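Local structure of type IV pilus biogenesis factor PilY1 (Pseudomonas aeruginosa, 3HX6) at residues A257-Y269 with R279-F293. The protein primes assembly of type IV pili, probably counters their retraction under calcium control, and takes part in twitching motility and adhesion to host cells. The protein carries 3 engineered substitutions. Residues are numbered along the deposited sequence; the frame is centred on the assembly and turned at random.
Sequences ADNNSDGVADYAY and RFDLIAGKVNQDDPF. With CA (calcium ion), chain C.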
loop_
_atom_site.group_PDB
_atom_site.type_symbol
_atom_site.label_atom_id
_atom_site.label_comp_id
_atom_site.label_asym_id
_atom_site.label_seq_id
_atom_site.Cartn_x
_atom_site.Cartn_y
_atom_site.Cartn_z
ATOM N N ALA A 257 2.324 24.563 6.320
ATOM C CA ALA A 257 1.772 23.931 7.514
ATOM C C ALA A 257 0.275 24.175 7.576
ATOM O O ALA A 257 -0.194 25.290 7.337
ATOM C CB ALA A 257 2.436 24.491 8.769
ATOM N N ASP A 258 -0.459 23.119 7.907
ATOM C CA ASP A 258 -1.911 23.149 8.036
ATOM C C ASP A 258 -2.172 22.627 9.444
ATOM O O ASP A 258 -2.222 21.421 9.668
ATOM C CB ASP A 258 -2.535 22.222 6.987
ATOM C CG ASP A 258 -4.016 21.979 7.225
ATOM O OD1 ASP A 258 -4.627 22.721 8.017
ATOM O OD2 ASP A 258 -4.566 21.046 6.608
ATOM N N ASN A 259 -2.339 23.537 10.394
ATOM C CA ASN A 259 -2.511 23.138 11.779
ATOM C C ASN A 259 -3.900 22.822 12.318
ATOM O O ASN A 259 -4.084 22.733 13.532
ATOM C CB ASN A 259 -1.814 24.163 12.674
ATOM C CG ASN A 259 -0.318 24.213 12.422
ATOM O OD1 ASN A 259 0.228 23.347 11.740
ATOM N ND2 ASN A 259 0.350 25.219 12.969
ATOM N N ASN A 260 -4.876 22.650 11.434
ATOM C CA ASN A 260 -6.220 22.295 11.873
ATOM C C ASN A 260 -6.767 21.241 10.917
ATOM O O ASN A 260 -7.972 21.051 10.801
ATOM C CB ASN A 260 -7.131 23.529 11.918
ATOM C CG ASN A 260 -7.371 24.140 10.548
ATOM O OD1 ASN A 260 -6.451 24.283 9.750
ATOM N ND2 ASN A 260 -8.618 24.516 10.279
ATOM N N SER A 261 -5.844 20.577 10.226
ATOM C CA SER A 261 -6.154 19.512 9.280
ATOM C C SER A 261 -7.382 19.737 8.408
ATOM O O SER A 261 -8.288 18.901 8.388
ATOM C CB SER A 261 -6.319 18.189 10.036
ATOM O OG SER A 261 -5.130 17.844 10.722
ATOM N N ASP A 262 -7.425 20.852 7.686
ATOM C CA ASP A 262 -8.567 21.115 6.817
ATOM C C ASP A 262 -8.137 21.286 5.362
ATOM O O ASP A 262 -8.946 21.640 4.510
ATOM C CB ASP A 262 -9.344 22.352 7.292
ATOM C CG ASP A 262 -8.531 23.637 7.197
ATOM O OD1 ASP A 262 -7.391 23.589 6.688
ATOM O OD2 ASP A 262 -9.044 24.697 7.623
ATOM N N GLY A 263 -6.862 21.038 5.079
ATOM C CA GLY A 263 -6.381 21.158 3.715
ATOM C C GLY A 263 -6.052 22.569 3.260
ATOM O O GLY A 263 -5.690 22.787 2.103
ATOM N N VAL A 264 -6.181 23.536 4.160
ATOM C CA VAL A 264 -5.867 24.918 3.824
ATOM C C VAL A 264 -4.611 25.319 4.582
ATOM O O VAL A 264 -4.586 25.264 5.806
ATOM C CB VAL A 264 -7.009 25.856 4.222
ATOM C CG1 VAL A 264 -6.674 27.285 3.819
ATOM C CG2 VAL A 264 -8.293 25.394 3.563
ATOM N N ALA A 265 -3.572 25.715 3.851
ATOM C CA ALA A 265 -2.304 26.109 4.459
ATOM C C ALA A 265 -2.434 27.314 5.388
ATOM O O ALA A 265 -3.048 28.322 5.034
ATOM C CB ALA A 265 -1.281 26.399 3.370
ATOM N N ASP A 266 -1.834 27.210 6.571
ATOM C CA ASP A 266 -1.893 28.288 7.553
ATOM C C ASP A 266 -0.583 29.049 7.701
ATOM O O ASP A 266 -0.594 30.264 7.905
ATOM C CB ASP A 266 -2.316 27.723 8.901
ATOM C CG ASP A 266 -3.608 26.943 8.811
ATOM O OD1 ASP A 266 -4.614 27.521 8.346
ATOM O OD2 ASP A 266 -3.614 25.760 9.203
ATOM N N TYR A 267 0.534 28.332 7.601
ATOM C CA TYR A 267 1.865 28.928 7.703
ATOM C C TYR A 267 2.755 28.325 6.630
ATOM O O TYR A 267 2.442 27.283 6.059
ATOM C CB TYR A 267 2.531 28.599 9.043
ATOM C CG TYR A 267 1.810 29.050 10.289
ATOM C CD1 TYR A 267 1.781 30.393 10.659
ATOM C CD2 TYR A 267 1.199 28.118 11.128
ATOM C CE1 TYR A 267 1.166 30.798 11.838
ATOM C CE2 TYR A 267 0.584 28.510 12.307
ATOM C CZ TYR A 267 0.571 29.847 12.657
ATOM O OH TYR A 267 -0.036 30.221 13.824
ATOM N N ALA A 268 3.883 28.975 6.389
ATOM C CA ALA A 268 4.861 28.484 5.436
ATOM C C ALA A 268 6.198 28.685 6.127
ATOM O O ALA A 268 6.403 29.689 6.811
ATOM C CB ALA A 268 4.809 29.290 4.129
ATOM N N TYR A 269 7.087 27.712 5.981
ATOM C CA TYR A 269 8.419 27.789 6.565
ATOM C C TYR A 269 9.408 27.605 5.423
ATOM O O TYR A 269 9.225 26.738 4.571
ATOM C CB TYR A 269 8.643 26.676 7.591
ATOM C CG TYR A 269 7.807 26.782 8.845
ATOM C CD1 TYR A 269 6.488 26.326 8.874
ATOM C CD2 TYR A 269 8.357 27.281 10.023
ATOM C CE1 TYR A 269 5.739 26.351 10.060
ATOM C CE2 TYR A 269 7.621 27.316 11.208
ATOM C CZ TYR A 269 6.315 26.844 11.221
ATOM O OH TYR A 269 5.602 26.833 12.403
ATOM N N ARG A 279 9.421 32.018 8.797
ATOM C CA ARG A 279 8.061 31.515 8.866
ATOM C C ARG A 279 7.220 32.664 8.337
ATOM O O ARG A 279 7.559 33.840 8.527
ATOM C CB ARG A 279 7.599 31.165 10.278
ATOM C CG ARG A 279 6.327 30.303 10.226
ATOM C CD ARG A 279 5.681 30.085 11.585
ATOM N NE ARG A 279 4.950 31.262 12.040
ATOM C CZ ARG A 279 4.316 31.331 13.206
ATOM N NH1 ARG A 279 4.328 30.290 14.032
ATOM N NH2 ARG A 279 3.659 32.432 13.544
ATOM N N PHE A 280 6.133 32.318 7.664
ATOM C CA PHE A 280 5.234 33.301 7.093
ATOM C C PHE A 280 3.836 32.947 7.569
ATOM O O PHE A 280 3.467 31.776 7.589
ATOM C CB PHE A 280 5.286 33.230 5.563
ATOM C CG PHE A 280 6.665 33.447 4.983
ATOM C CD1 PHE A 280 7.054 34.702 4.531
ATOM C CD2 PHE A 280 7.574 32.390 4.896
ATOM C CE1 PHE A 280 8.331 34.909 3.994
ATOM C CE2 PHE A 280 8.855 32.581 4.364
ATOM C CZ PHE A 280 9.234 33.846 3.911
ATOM N N ASP A 281 3.076 33.957 7.978
ATOM C CA ASP A 281 1.710 33.750 8.425
ATOM C C ASP A 281 0.843 33.854 7.182
ATOM O O ASP A 281 0.821 34.899 6.527
ATOM C CB ASP A 281 1.283 34.836 9.416
ATOM C CG ASP A 281 1.971 34.714 10.770
ATOM O OD1 ASP A 281 1.777 35.620 11.609
ATOM O OD2 ASP A 281 2.697 33.724 10.999
ATOM N N LEU A 282 0.145 32.775 6.847
ATOM C CA LEU A 282 -0.722 32.788 5.682
ATOM C C LEU A 282 -2.171 32.805 6.152
ATOM O O LEU A 282 -3.019 32.098 5.615
ATOM C CB LEU A 282 -0.450 31.572 4.781
ATOM C CG LEU A 282 1.000 31.418 4.287
ATOM C CD1 LEU A 282 1.092 30.254 3.288
ATOM C CD2 LEU A 282 1.479 32.726 3.638
ATOM N N ILE A 283 -2.430 33.613 7.177
ATOM C CA ILE A 283 -3.769 33.786 7.744
ATOM C C ILE A 283 -4.003 35.284 7.958
ATOM O O ILE A 283 -3.057 36.072 7.941
ATOM C CB ILE A 283 -3.926 33.062 9.104
ATOM C CG1 ILE A 283 -2.817 33.509 10.056
ATOM C CG2 ILE A 283 -3.910 31.550 8.900
ATOM C CD1 ILE A 283 -2.970 32.978 11.462
ATOM N N ALA A 284 -5.257 35.670 8.164
ATOM C CA ALA A 284 -5.605 37.075 8.361
ATOM C C ALA A 284 -4.981 37.711 9.603
ATOM O O ALA A 284 -4.579 37.019 10.537
ATOM C CB ALA A 284 -7.117 37.227 8.410
ATOM N N GLY A 285 -4.906 39.041 9.596
ATOM C CA GLY A 285 -4.347 39.774 10.720
ATOM C C GLY A 285 -5.099 39.454 11.998
ATOM O O GLY A 285 -4.509 38.983 12.970
ATOM N N LYS A 286 -6.404 39.715 12.001
ATOM C CA LYS A 286 -7.229 39.414 13.166
ATOM C C LYS A 286 -7.225 37.903 13.323
ATOM O O LYS A 286 -6.501 37.200 12.619
ATOM C CB LYS A 286 -8.673 39.886 12.963
ATOM C CG LYS A 286 -8.898 41.389 13.067
ATOM C CD LYS A 286 -8.269 42.153 11.914
ATOM C CE LYS A 286 -8.753 43.599 11.893
ATOM N NZ LYS A 286 -8.517 44.300 13.191
ATOM N N VAL A 287 -8.041 37.405 14.242
ATOM C CA VAL A 287 -8.133 35.970 14.483
ATOM C C VAL A 287 -9.540 35.653 14.963
ATOM O O VAL A 287 -10.389 36.541 15.044
ATOM C CB VAL A 287 -7.140 35.517 15.574
ATOM C CG1 VAL A 287 -5.727 35.947 15.212
ATOM C CG2 VAL A 287 -7.545 36.104 16.919
ATOM N N ASN A 288 -9.780 34.383 15.273
ATOM C CA ASN A 288 -11.075 33.950 15.782
ATOM C C ASN A 288 -10.794 33.225 17.091
ATOM O O ASN A 288 -11.672 32.587 17.669
ATOM C CB ASN A 288 -11.771 33.017 14.788
ATOM C CG ASN A 288 -13.250 32.849 15.083
ATOM O OD1 ASN A 288 -13.990 33.830 15.169
ATOM N ND2 ASN A 288 -13.689 31.607 15.239
ATOM N N GLN A 289 -9.542 33.335 17.529
ATOM C CA GLN A 289 -9.051 32.748 18.773
ATOM C C GLN A 289 -9.410 31.291 19.052
ATOM O O GLN A 289 -8.521 30.449 19.173
ATOM C CB GLN A 289 -9.490 33.627 19.942
ATOM C CG GLN A 289 -9.041 35.068 19.786
ATOM C CD GLN A 289 -9.507 35.953 20.917
ATOM O OE1 GLN A 289 -9.129 35.753 22.073
ATOM N NE2 GLN A 289 -10.338 36.941 20.593
ATOM N N ASP A 290 -10.700 30.992 19.174
ATOM C CA ASP A 290 -11.137 29.623 19.439
ATOM C C ASP A 290 -10.648 28.684 18.339
ATOM O O ASP A 290 -10.293 27.535 18.605
ATOM C CB ASP A 290 -12.661 29.564 19.554
ATOM C CG ASP A 290 -13.194 30.455 20.665
ATOM O OD1 ASP A 290 -12.680 30.364 21.801
ATOM O OD2 ASP A 290 -14.125 31.245 20.402
ATOM N N ASP A 291 -10.643 29.175 17.104
ATOM C CA ASP A 291 -10.153 28.401 15.969
ATOM C C ASP A 291 -9.585 29.407 14.968
ATOM O O ASP A 291 -10.184 29.703 13.936
ATOM C CB ASP A 291 -11.270 27.537 15.357
ATOM C CG ASP A 291 -12.212 28.318 14.477
ATOM O OD1 ASP A 291 -12.698 29.379 14.915
ATOM O OD2 ASP A 291 -12.471 27.858 13.343
ATOM N N PRO A 292 -8.401 29.952 15.286
ATOM C CA PRO A 292 -7.646 30.943 14.511
ATOM C C PRO A 292 -7.386 30.544 13.058
ATOM O O PRO A 292 -7.007 31.373 12.232
ATOM C CB PRO A 292 -6.356 31.079 15.312
ATOM C CG PRO A 292 -6.178 29.707 15.881
ATOM C CD PRO A 292 -7.567 29.412 16.375
ATOM N N PHE A 293 -7.597 29.270 12.756
ATOM C CA PHE A 293 -7.372 28.759 11.414
ATOM C C PHE A 293 -8.686 28.589 10.666
ATOM O O PHE A 293 -8.756 27.884 9.664
ATOM C CB PHE A 293 -6.625 27.429 11.493
ATOM C CG PHE A 293 -5.325 27.518 12.241
ATOM C CD1 PHE A 293 -5.085 26.709 13.347
ATOM C CD2 PHE A 293 -4.345 28.428 11.852
ATOM C CE1 PHE A 293 -3.887 26.805 14.053
ATOM C CE2 PHE A 293 -3.147 28.529 12.550
ATOM C CZ PHE A 293 -2.919 27.717 13.653
HETATM CA CA CA C . -5.639 25.098 7.955
HETATM O O HOH W 1 -3.380 30.486 3.431
HETATM O O HOH W 2 1.164 32.007 15.211
HETATM O O HOH W 3 -7.505 26.598 7.749
#
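Both carboxylate oxygens of Asp-266 bind one calcium ion, OD1 at 2.7 Å and OD2 at 2.5 Å. Asp-266 OD2 also lies over a face of the Phe-293 ring, and Asp-266 CG is 3.5 Å from Phe-293 CD2. Further grip comes from Asn-259 N, which donates to OD2, and from His-204, bonded to OD1, bonds that, with the bidentate calcium, should restrict the carboxylate's rotation. Asp-258, Asn-260, Asp-262, the carbonyl of Val-264 and a water complete a shell of seven oxygens in this EF-hand-like loop. Asn-260 CG presses on Phe-293 CB. Where the loop leads into the strand, Asp-266 O accepts from Leu-282 N (2.8 Å), and Ala-268 and Phe-280 form a hydrogen-bonded antiparallel pair.

On the opposite face of the sheet from their side chains, the guanidinium of Arg-279 lies flat on Tyr-267, planes 28° apart, in an off-centre cation-pi contact. Arg-279 CG, placed opposite its own backbone N (chi1 -165°), reaches over the face of Tyr-269, 3.6 Å from its centroid. Salt bridges to Asp-281 and Asp-373 and a hydrogen bond to Gln-375 O hold the charged end. Calcium loop and hairpin thus join within one four-stranded propeller blade, where 267-272 and 276-281 are the middle strands, flanked by 251-257 and 307-317; Ala-268 and Phe-280 pack on Leu-225 of strand 223-229 in another blade.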